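Local coordinates for protein sulfotransferase (Alicyclobacillus acidocaldarius subsp. acidocaldarius, PDB 3RNL) that probably transfers sulfonate groups to acceptor molecules and binds magnesium ions, at residues Asn10-Gly15 with Asp105-Ala110; Phe44-Asp49 with Val91-Tyr96; Pro97-Arg102 with Lys172-Val177. All blocks are in the same frame, centred on the assembly; numbering follows the deposited sequence.

Contact 1 (Asn10-Gly15 with Asp105-Ala110)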
loop_
_atom_site.group_PDB
_atom_site.type_symbol
_atom_site.label_atom_id
_atom_site.label_comp_id
_atom_site.label_asym_id
_atom_site.label_seq_id
_atom_site.Cartn_x
_atom_site.Cartn_y
_atom_site.Cartn_z
ATOM N N ASN A 10 15.559 1.937 6.152
ATOM C CA ASN A 10 16.057 1.343 4.916
ATOM C C ASN A 10 15.090 0.536 4.044
ATOM O O ASN A 10 15.523 -0.093 3.074
ATOM C CB ASN A 10 17.385 0.647 5.138
ATOM C CG ASN A 10 17.283 -0.436 6.171
ATOM O OD1 ASN A 10 16.206 -0.951 6.424
ATOM N ND2 ASN A 10 18.410 -0.781 6.783
ATOM N N PHE A 11 13.830 0.441 4.455
ATOM C CA PHE A 11 12.815 -0.154 3.589
ATOM C C PHE A 11 11.470 0.506 3.834
ATOM O O PHE A 11 11.261 1.144 4.880
ATOM C CB PHE A 11 12.760 -1.697 3.721
ATOM C CG PHE A 11 12.063 -2.211 4.966
ATOM C CD1 PHE A 11 10.721 -2.578 4.929
ATOM C CD2 PHE A 11 12.779 -2.404 6.148
ATOM C CE1 PHE A 11 10.073 -3.083 6.077
ATOM C CE2 PHE A 11 12.154 -2.910 7.293
ATOM C CZ PHE A 11 10.794 -3.254 7.256
ATOM N N PHE A 12 10.579 0.404 2.852
ATOM C CA PHE A 12 9.260 1.007 2.988
ATOM C C PHE A 12 8.232 0.035 2.489
ATOM O O PHE A 12 8.452 -0.644 1.492
ATOM C CB PHE A 12 9.175 2.293 2.150
ATOM C CG PHE A 12 10.177 3.336 2.569
ATOM C CD1 PHE A 12 9.887 4.213 3.598
ATOM C CD2 PHE A 12 11.397 3.440 1.932
ATOM C CE1 PHE A 12 10.808 5.161 3.995
ATOM C CE2 PHE A 12 12.323 4.405 2.319
ATOM C CZ PHE A 12 12.026 5.261 3.353
ATOM N N ILE A 13 7.106 -0.027 3.192
ATOM C CA ILE A 13 5.953 -0.793 2.725
ATOM C C ILE A 13 5.018 0.254 2.145
ATOM O O ILE A 13 4.527 1.127 2.862
ATOM C CB ILE A 13 5.287 -1.537 3.892
ATOM C CG1 ILE A 13 6.260 -2.591 4.444
ATOM C CG2 ILE A 13 3.984 -2.200 3.431
ATOM C CD1 ILE A 13 5.802 -3.228 5.781
ATOM N N VAL A 14 4.867 0.237 0.825
ATOM C CA VAL A 14 4.247 1.388 0.162
ATOM C C VAL A 14 2.778 1.272 -0.225
ATOM O O VAL A 14 2.203 2.218 -0.767
ATOM C CB VAL A 14 5.073 1.824 -1.063
ATOM C CG1 VAL A 14 6.506 2.150 -0.626
ATOM C CG2 VAL A 14 5.072 0.718 -2.128
ATOM N N GLY A 15 2.178 0.108 -0.021
ATOM C CA GLY A 15 0.793 -0.065 -0.456
ATOM C C GLY A 15 0.666 -1.478 -0.986
ATOM O O GLY A 15 1.610 -2.269 -0.844
ATOM N N ASP A 105 15.743 10.027 -3.494
ATOM C CA ASP A 105 16.633 11.151 -3.286
ATOM C C ASP A 105 17.158 11.169 -1.852
ATOM O O ASP A 105 18.270 11.637 -1.602
ATOM C CB ASP A 105 15.936 12.470 -3.640
ATOM C CG ASP A 105 15.848 12.696 -5.149
ATOM O OD1 ASP A 105 16.572 12.018 -5.910
ATOM O OD2 ASP A 105 15.059 13.565 -5.585
ATOM N N ALA A 106 16.340 10.706 -0.907
ATOM C CA ALA A 106 16.780 10.571 0.488
ATOM C C ALA A 106 17.558 9.274 0.787
ATOM O O ALA A 106 18.574 9.294 1.489
ATOM C CB ALA A 106 15.574 10.707 1.434
ATOM N N TYR A 107 17.062 8.155 0.255
ATOM C CA TYR A 107 17.578 6.816 0.588
ATOM C C TYR A 107 17.688 5.956 -0.664
ATOM O O TYR A 107 16.841 5.111 -0.914
ATOM C CB TYR A 107 16.644 6.131 1.589
ATOM C CG TYR A 107 16.485 6.933 2.851
ATOM C CD1 TYR A 107 17.568 7.165 3.683
ATOM C CD2 TYR A 107 15.255 7.485 3.198
ATOM C CE1 TYR A 107 17.435 7.919 4.847
ATOM C CE2 TYR A 107 15.114 8.235 4.371
ATOM C CZ TYR A 107 16.198 8.450 5.177
ATOM O OH TYR A 107 16.057 9.201 6.324
ATOM N N PRO A 108 18.733 6.178 -1.462
ATOM C CA PRO A 108 18.798 5.471 -2.744
ATOM C C PRO A 108 18.991 3.952 -2.609
ATOM O O PRO A 108 18.797 3.234 -3.586
ATOM C CB PRO A 108 20.010 6.104 -3.439
ATOM C CG PRO A 108 20.827 6.709 -2.317
ATOM C CD PRO A 108 19.830 7.149 -1.290
ATOM N N ASP A 109 19.405 3.491 -1.435
ATOM C CA ASP A 109 19.602 2.055 -1.206
ATOM C C ASP A 109 18.377 1.381 -0.579
ATOM O O ASP A 109 18.411 0.192 -0.239
ATOM C CB ASP A 109 20.844 1.830 -0.338
ATOM C CG ASP A 109 22.133 2.269 -1.044
ATOM O OD1 ASP A 109 22.198 2.186 -2.292
ATOM O OD2 ASP A 109 23.081 2.706 -0.357
ATOM N N ALA A 110 17.298 2.132 -0.404
ATOM C CA ALA A 110 16.106 1.568 0.246
ATOM C C ALA A 110 15.474 0.412 -0.526
ATOM O O ALA A 110 15.482 0.390 -1.750
ATOM C CB ALA A 110 15.059 2.666 0.503
HETATM O O HOH W 1 18.259 -1.320 2.070
#
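The carbonyl O of Asn-10 is met by Ala-110 CA and by a bridging water. The CA of Ala-110 lies 3.3 Å from Asn-10 O with an angle of 139° at the hydrogen, which marks a C-H...O contact. The water donates to the same O of Asn-10 at 3.2 Å and also to the O of Asp-109 at 2.8 Å, bridging two carbonyls that could not pair directly. The amide of Asn-10 is engaged by strand 85-89 and the residue before it: OD1 accepts from Val-86 N and ND2 donates to Arg-84 O. Next to this bridge, Phe-12 has CG anti to its carbonyl carbon (chi1 -60°), which puts the ring edge at two apolar partners: CE2 is 3.7 Å from Ala-110 CB, and CZ is 3.9 Å from Tyr-107 CD2. The side chains of Phe-12 and Tyr-107 cross at about a right angle. Ala-110 is set there by a type I turn from Tyr-107, closed by Ala-110 N to Tyr-107 O (3.1 Å). This turn completes a beta-alpha-beta crossover: strand 11-13 runs parallel between strands 85-89 and 111-116, and helix 99-106 carries the chain past it from one to the other.

Contact 2 (Phe44-Asp49 with Val91-Tyr96); sequences FFSIPD and VFYLFY
Ser-46 and Tyr-96 bring the two backbones nearest, with their CA atoms 6.1 Å apart. Neither segment is a regular helix, but each curls: Asp-49 N bonds to Ser-46 O at the 3-10 turn of 47-49, and Tyr-96 N bonds to Phe-92 O. The side chains between them fall into two groups, round Tyr-93 and round Tyr-96. In the first, Tyr-93 has CG beside its backbone N (chi1 -84°), and its ring runs along the other backbone. Ser-46 OG lies in the ring plane at the edge, 3.2 Å from Tyr-93 CD1, while its hydrogen bond is with Thr-99 OG1. Phe-45 CB touches Tyr-93 CE1 at 3.9 Å, while the face of the Phe-45 ring holds Phe-44 CD2 over its centre. The phenol OH of Tyr-93 bonds to Glu-88 OE2; a phenylalanine here would probably leave Glu-88 OE2 without this partner. In the second group, Asp-49 and Tyr-96 run antiparallel alongside one another, the carboxylate tilted 25° from the ring. Asp-49 CB sits 3.6 Å from Tyr-96 CD1, and Asp-49 OD2 lies 3.5 Å from Tyr-96 CB. The carboxylate is held by Arg-102 at OD1 and Gly-98 N at OD2. Thus the loop between strand 34-35 and helix 60-64 is pinned to the one joining strand 85-89 to helix 99-106, at the start of that helix.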
loop_
_atom_site.group_PDB
_atom_site.type_symbol
_atom_site.label_atom_id
_atom_site.label_comp_id
_atom_site.label_asym_id
_atom_site.label_seq_id
_atom_site.Cartn_x
_atom_site.Cartn_y
_atom_site.Cartn_z
ATOM N N PHE A 44 4.979 10.829 4.783
ATOM C CA PHE A 44 5.960 11.908 4.649
ATOM C C PHE A 44 6.435 12.120 3.202
ATOM O O PHE A 44 6.524 13.264 2.715
ATOM C CB PHE A 44 7.148 11.644 5.584
ATOM C CG PHE A 44 8.264 12.639 5.446
ATOM C CD1 PHE A 44 8.128 13.926 5.955
ATOM C CD2 PHE A 44 9.442 12.291 4.813
ATOM C CE1 PHE A 44 9.149 14.854 5.827
ATOM C CE2 PHE A 44 10.471 13.205 4.689
ATOM C CZ PHE A 44 10.324 14.493 5.202
ATOM N N PHE A 45 6.752 11.032 2.510
ATOM C CA PHE A 45 7.300 11.150 1.150
ATOM C C PHE A 45 6.253 11.472 0.085
ATOM O O PHE A 45 6.597 11.699 -1.075
ATOM C CB PHE A 45 8.107 9.893 0.791
ATOM C CG PHE A 45 9.379 9.776 1.584
ATOM C CD1 PHE A 45 10.445 10.621 1.311
ATOM C CD2 PHE A 45 9.491 8.871 2.629
ATOM C CE1 PHE A 45 11.630 10.541 2.044
ATOM C CE2 PHE A 45 10.659 8.799 3.378
ATOM C CZ PHE A 45 11.727 9.639 3.081
ATOM N N SER A 46 4.972 11.415 0.462
ATOM C CA SER A 46 3.879 11.801 -0.436
ATOM C C SER A 46 3.331 13.222 -0.298
ATOM O O SER A 46 2.581 13.681 -1.154
ATOM C CB SER A 46 2.725 10.798 -0.279
ATOM O OG SER A 46 3.152 9.533 -0.765
ATOM N N ILE A 47 3.712 13.925 0.762
ATOM C CA ILE A 47 3.033 15.192 1.095
ATOM C C ILE A 47 2.979 16.186 -0.075
ATOM O O ILE A 47 1.944 16.808 -0.321
ATOM C CB ILE A 47 3.657 15.883 2.331
ATOM C CG1 ILE A 47 3.669 14.946 3.543
ATOM C CG2 ILE A 47 2.930 17.198 2.653
ATOM C CD1 ILE A 47 2.320 14.419 3.955
ATOM N N PRO A 48 4.089 16.359 -0.805
ATOM C CA PRO A 48 4.008 17.348 -1.887
ATOM C C PRO A 48 3.000 17.030 -2.996
ATOM O O PRO A 48 2.659 17.932 -3.769
ATOM C CB PRO A 48 5.442 17.387 -2.442
ATOM C CG PRO A 48 6.292 16.928 -1.266
ATOM C CD PRO A 48 5.463 15.852 -0.627
ATOM N N ASP A 49 2.542 15.782 -3.086
ATOM C CA ASP A 49 1.535 15.409 -4.084
ATOM C C ASP A 49 0.105 15.593 -3.562
ATOM O O ASP A 49 -0.855 15.430 -4.319
ATOM C CB ASP A 49 1.710 13.934 -4.480
ATOM C CG ASP A 49 2.975 13.683 -5.285
ATOM O OD1 ASP A 49 3.379 14.573 -6.072
ATOM O OD2 ASP A 49 3.570 12.599 -5.120
ATOM N N VAL A 91 0.193 3.480 3.087
ATOM C CA VAL A 91 -0.391 2.737 1.974
ATOM C C VAL A 91 -0.623 3.519 0.681
ATOM O O VAL A 91 -0.838 2.907 -0.362
ATOM C CB VAL A 91 -1.692 2.032 2.384
ATOM C CG1 VAL A 91 -1.406 1.022 3.493
ATOM C CG2 VAL A 91 -2.730 3.054 2.801
ATOM N N PHE A 92 -0.612 4.852 0.726
ATOM C CA PHE A 92 -0.723 5.606 -0.513
ATOM C C PHE A 92 0.627 6.047 -1.103
ATOM O O PHE A 92 0.679 6.793 -2.074
ATOM C CB PHE A 92 -1.738 6.753 -0.392
ATOM C CG PHE A 92 -3.128 6.270 -0.071
ATOM C CD1 PHE A 92 -3.845 5.528 -1.002
ATOM C CD2 PHE A 92 -3.707 6.528 1.161
ATOM C CE1 PHE A 92 -5.143 5.068 -0.706
ATOM C CE2 PHE A 92 -4.991 6.069 1.457
ATOM C CZ PHE A 92 -5.703 5.335 0.518
ATOM N N TYR A 93 1.718 5.608 -0.487
ATOM C CA TYR A 93 3.031 5.815 -1.102
ATOM C C TYR A 93 3.056 5.285 -2.545
ATOM O O TYR A 93 3.675 5.877 -3.423
ATOM C CB TYR A 93 4.094 5.100 -0.273
ATOM C CG TYR A 93 4.640 5.861 0.918
ATOM C CD1 TYR A 93 4.491 7.237 1.034
ATOM C CD2 TYR A 93 5.365 5.195 1.901
ATOM C CE1 TYR A 93 5.030 7.934 2.114
ATOM C CE2 TYR A 93 5.906 5.880 2.985
ATOM C CZ TYR A 93 5.743 7.246 3.073
ATOM O OH TYR A 93 6.281 7.918 4.136
ATOM N N LEU A 94 2.377 4.172 -2.791
ATOM C CA LEU A 94 2.372 3.574 -4.134
ATOM C C LEU A 94 1.603 4.470 -5.111
ATOM O O LEU A 94 1.970 4.642 -6.283
ATOM C CB LEU A 94 1.721 2.186 -4.052
ATOM C CG LEU A 94 1.644 1.450 -5.399
ATOM C CD1 LEU A 94 3.053 1.187 -5.990
ATOM C CD2 LEU A 94 0.864 0.133 -5.257
ATOM N N PHE A 95 0.542 5.082 -4.601
ATOM C CA PHE A 95 -0.391 5.831 -5.434
ATOM C C PHE A 95 0.117 7.215 -5.850
ATOM O O PHE A 95 -0.056 7.618 -7.003
ATOM C CB PHE A 95 -1.727 5.976 -4.690
ATOM C CG PHE A 95 -2.733 6.854 -5.405
ATOM C CD1 PHE A 95 -3.406 6.387 -6.523
ATOM C CD2 PHE A 95 -3.003 8.141 -4.953
ATOM C CE1 PHE A 95 -4.342 7.188 -7.183
ATOM C CE2 PHE A 95 -3.926 8.951 -5.612
ATOM C CZ PHE A 95 -4.591 8.474 -6.726
ATOM N N TYR A 96 0.731 7.947 -4.930
ATOM C CA TYR A 96 1.142 9.325 -5.239
ATOM C C TYR A 96 2.422 9.301 -6.076
ATOM O O TYR A 96 3.421 8.700 -5.678
ATOM C CB TYR A 96 1.317 10.134 -3.949
ATOM C CG TYR A 96 -0.025 10.550 -3.379
ATOM C CD1 TYR A 96 -0.835 11.456 -4.066
ATOM C CD2 TYR A 96 -0.498 10.015 -2.193
ATOM C CE1 TYR A 96 -2.079 11.829 -3.562
ATOM C CE2 TYR A 96 -1.736 10.391 -1.675
ATOM C CZ TYR A 96 -2.516 11.295 -2.368
ATOM O OH TYR A 96 -3.756 11.670 -1.872
#

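Contact 3 (Pro97-Arg102 with Lys172-Val177); sequences PGTAQR and KRYLDV. With MG (magnesium ion), chain C.
Ala-100 and Tyr-174 join two neighbouring helices, 99-106 and 167-178, that belong to successive crossovers of the parallel sheet in this alpha-beta-alpha sandwich. The CA atoms of Ala-100 and Tyr-174 are 5.7 Å apart, a closeness consistent with the small alanine side chain. The CB of Ala-100 stands over the centre of the Tyr-174 ring, 3.6 Å from the centroid and 10° off the normal, a well-centred CH-pi contact. The phenol oxygen extends past it to Thr-99, whose CG2 lies 3.3 Å from Tyr-174 OH; that hydroxyl is bonded to Tyr-93 O. Val-177 meets Ala-100 with both methyls. Its CG1, anti to the backbone N (chi1 170°), lies 3.6 Å from Ala-100 O, and CG2 reaches both Ala-100 CB and OE1 of Gln-101, a side chain bent at chi2 whose NE2 bonds to Asp-105. Arg-173 of helix 167-178 bends at chi2 and chi3, bringing its guanidinium edge to Pro-97, just before helix 99-106. The resulting bond from Arg-173 NH2 to Pro-97 O is 3.0 Å long but weak, being bent to 131° at the hydrogen. Also on helix 167-178, Lys-172 NZ makes a salt bridge to Asp-176 OD2 at 2.8 Å, taken on the syn lone pair of OD2. The backbone O of Asp-176 binds a magnesium ion at 2.3 Å, and four waters also bind the ion.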
loop_
_atom_site.group_PDB
_atom_site.type_symbol
_atom_site.label_atom_id
_atom_site.label_comp_id
_atom_site.label_asym_id
_atom_site.label_seq_id
_atom_site.Cartn_x
_atom_site.Cartn_y
_atom_site.Cartn_z
ATOM N N PRO A 97 2.372 9.918 -7.264
ATOM C CA PRO A 97 3.342 9.628 -8.331
ATOM C C PRO A 97 4.752 10.159 -8.108
ATOM O O PRO A 97 5.660 9.682 -8.780
ATOM C CB PRO A 97 2.700 10.261 -9.572
ATOM C CG PRO A 97 1.910 11.394 -9.014
ATOM C CD PRO A 97 1.348 10.881 -7.702
ATOM N N GLY A 98 4.937 11.118 -7.204
ATOM C CA GLY A 98 6.262 11.659 -6.971
ATOM C C GLY A 98 6.983 11.002 -5.806
ATOM O O GLY A 98 8.149 11.319 -5.518
ATOM N N THR A 99 6.305 10.061 -5.154
ATOM C CA THR A 99 6.805 9.485 -3.909
ATOM C C THR A 99 8.118 8.724 -4.081
ATOM O O THR A 99 9.072 8.937 -3.320
ATOM C CB THR A 99 5.741 8.557 -3.270
ATOM O OG1 THR A 99 4.499 9.279 -3.158
ATOM C CG2 THR A 99 6.185 8.102 -1.878
ATOM N N ALA A 100 8.160 7.833 -5.070
ATOM C CA ALA A 100 9.335 6.991 -5.267
ATOM C C ALA A 100 10.586 7.849 -5.418
ATOM O O ALA A 100 11.607 7.562 -4.807
ATOM C CB ALA A 100 9.165 6.091 -6.502
ATOM N N GLN A 101 10.504 8.888 -6.242
ATOM C CA GLN A 101 11.683 9.725 -6.497
ATOM C C GLN A 101 12.132 10.498 -5.244
ATOM O O GLN A 101 13.335 10.660 -4.994
ATOM C CB GLN A 101 11.457 10.668 -7.696
ATOM C CG GLN A 101 12.734 11.462 -8.080
ATOM C CD GLN A 101 13.832 10.559 -8.634
ATOM O OE1 GLN A 101 13.633 9.868 -9.627
ATOM N NE2 GLN A 101 14.996 10.558 -7.984
ATOM N N ARG A 102 11.182 10.971 -4.434
ATOM C CA ARG A 102 11.560 11.646 -3.180
ATOM C C ARG A 102 12.244 10.694 -2.211
ATOM O O ARG A 102 13.210 11.066 -1.522
ATOM C CB ARG A 102 10.341 12.256 -2.469
ATOM C CG ARG A 102 9.670 13.335 -3.262
ATOM C CD ARG A 102 8.453 13.974 -2.533
ATOM N NE ARG A 102 7.718 14.675 -3.568
ATOM C CZ ARG A 102 6.567 14.262 -4.087
ATOM N NH1 ARG A 102 5.927 13.196 -3.586
ATOM N NH2 ARG A 102 6.028 14.960 -5.074
ATOM N N LYS A 172 5.275 0.559 -12.001
ATOM C CA LYS A 172 6.345 0.905 -12.945
ATOM C C LYS A 172 7.205 2.045 -12.402
ATOM O O LYS A 172 8.424 2.038 -12.541
ATOM C CB LYS A 172 5.786 1.302 -14.312
ATOM C CG LYS A 172 6.901 1.681 -15.308
ATOM C CD LYS A 172 6.343 2.025 -16.676
ATOM C CE LYS A 172 7.466 2.238 -17.711
ATOM N NZ LYS A 172 8.174 3.557 -17.547
ATOM N N ARG A 173 6.571 3.042 -11.798
ATOM C CA ARG A 173 7.340 4.178 -11.271
ATOM C C ARG A 173 8.364 3.709 -10.226
ATOM O O ARG A 173 9.507 4.161 -10.228
ATOM C CB ARG A 173 6.397 5.251 -10.692
ATOM C CG ARG A 173 7.088 6.517 -10.160
ATOM C CD ARG A 173 7.876 7.296 -11.228
ATOM N NE ARG A 173 7.159 7.510 -12.493
ATOM C CZ ARG A 173 6.296 8.495 -12.720
ATOM N NH1 ARG A 173 5.719 8.615 -13.922
ATOM N NH2 ARG A 173 6.000 9.360 -11.746
ATOM N N TYR A 174 7.966 2.798 -9.335
ATOM C CA TYR A 174 8.920 2.261 -8.353
ATOM C C TYR A 174 10.005 1.412 -8.997
ATOM O O TYR A 174 11.180 1.499 -8.605
ATOM C CB TYR A 174 8.219 1.473 -7.241
ATOM C CG TYR A 174 7.708 2.399 -6.160
ATOM C CD1 TYR A 174 8.502 2.704 -5.050
ATOM C CD2 TYR A 174 6.466 3.022 -6.279
ATOM C CE1 TYR A 174 8.046 3.577 -4.056
ATOM C CE2 TYR A 174 5.999 3.896 -5.284
ATOM C CZ TYR A 174 6.798 4.176 -4.188
ATOM O OH TYR A 174 6.345 5.054 -3.215
ATOM N N LEU A 175 9.631 0.574 -9.960
ATOM C CA LEU A 175 10.649 -0.233 -10.649
ATOM C C LEU A 175 11.623 0.654 -11.408
ATOM O O LEU A 175 12.839 0.372 -11.448
ATOM C CB LEU A 175 10.007 -1.232 -11.606
ATOM C CG LEU A 175 9.186 -2.321 -10.898
ATOM C CD1 LEU A 175 8.358 -3.105 -11.900
ATOM C CD2 LEU A 175 10.123 -3.245 -10.154
ATOM N N ASP A 176 11.110 1.711 -12.032
ATOM C CA ASP A 176 11.997 2.626 -12.750
ATOM C C ASP A 176 12.957 3.314 -11.781
ATOM O O ASP A 176 14.152 3.416 -12.027
ATOM C CB ASP A 176 11.207 3.716 -13.484
ATOM C CG ASP A 176 10.458 3.190 -14.693
ATOM O OD1 ASP A 176 10.756 2.056 -15.154
ATOM O OD2 ASP A 176 9.583 3.928 -15.202
ATOM N N VAL A 177 12.438 3.823 -10.683
ATOM C CA VAL A 177 13.290 4.611 -9.778
ATOM C C VAL A 177 14.296 3.741 -9.005
ATOM O O VAL A 177 15.499 4.070 -8.921
ATOM C CB VAL A 177 12.413 5.426 -8.790
ATOM C CG1 VAL A 177 13.268 6.061 -7.687
ATOM C CG2 VAL A 177 11.621 6.500 -9.550
HETATM MG MG MG C . 15.678 3.235 -13.777
HETATM O O HOH W 2 14.736 2.224 -15.263
HETATM O O HOH W 3 16.386 4.904 -12.508
HETATM O O HOH W 4 14.405 5.225 -14.753
HETATM O O HOH W 5 16.853 1.644 -12.341
#

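How the contacts relate
The three contacts gather along helix 99-106, contacts 2 and 3 at its start and contact 1 at its end, with centres 10 to 12 Å apart. Both segments of contact 2 fall in the chain between those of contact 1, and Val-14 O probably accepts a hydrogen bond from Leu-94 N at 2.8 Å; aromatic packing adds Phe-12 CE1 to Phe-45 CE2 at 3.7 Å. Contacts 2 and 3 follow in series, tied by a probable hydrogen bond between Ser-46 OG and Thr-99 OG1 at 2.8 Å. Contacts 1 and 3 meet where Val-14 CG1 lies 3.9 Å from Tyr-174 OH. One magnesium ion sits on contact 3 at Asp-176; another, at the site of Ser-29, His-31 and Ile-34, is about 12 Å from the side chain of Asn-10.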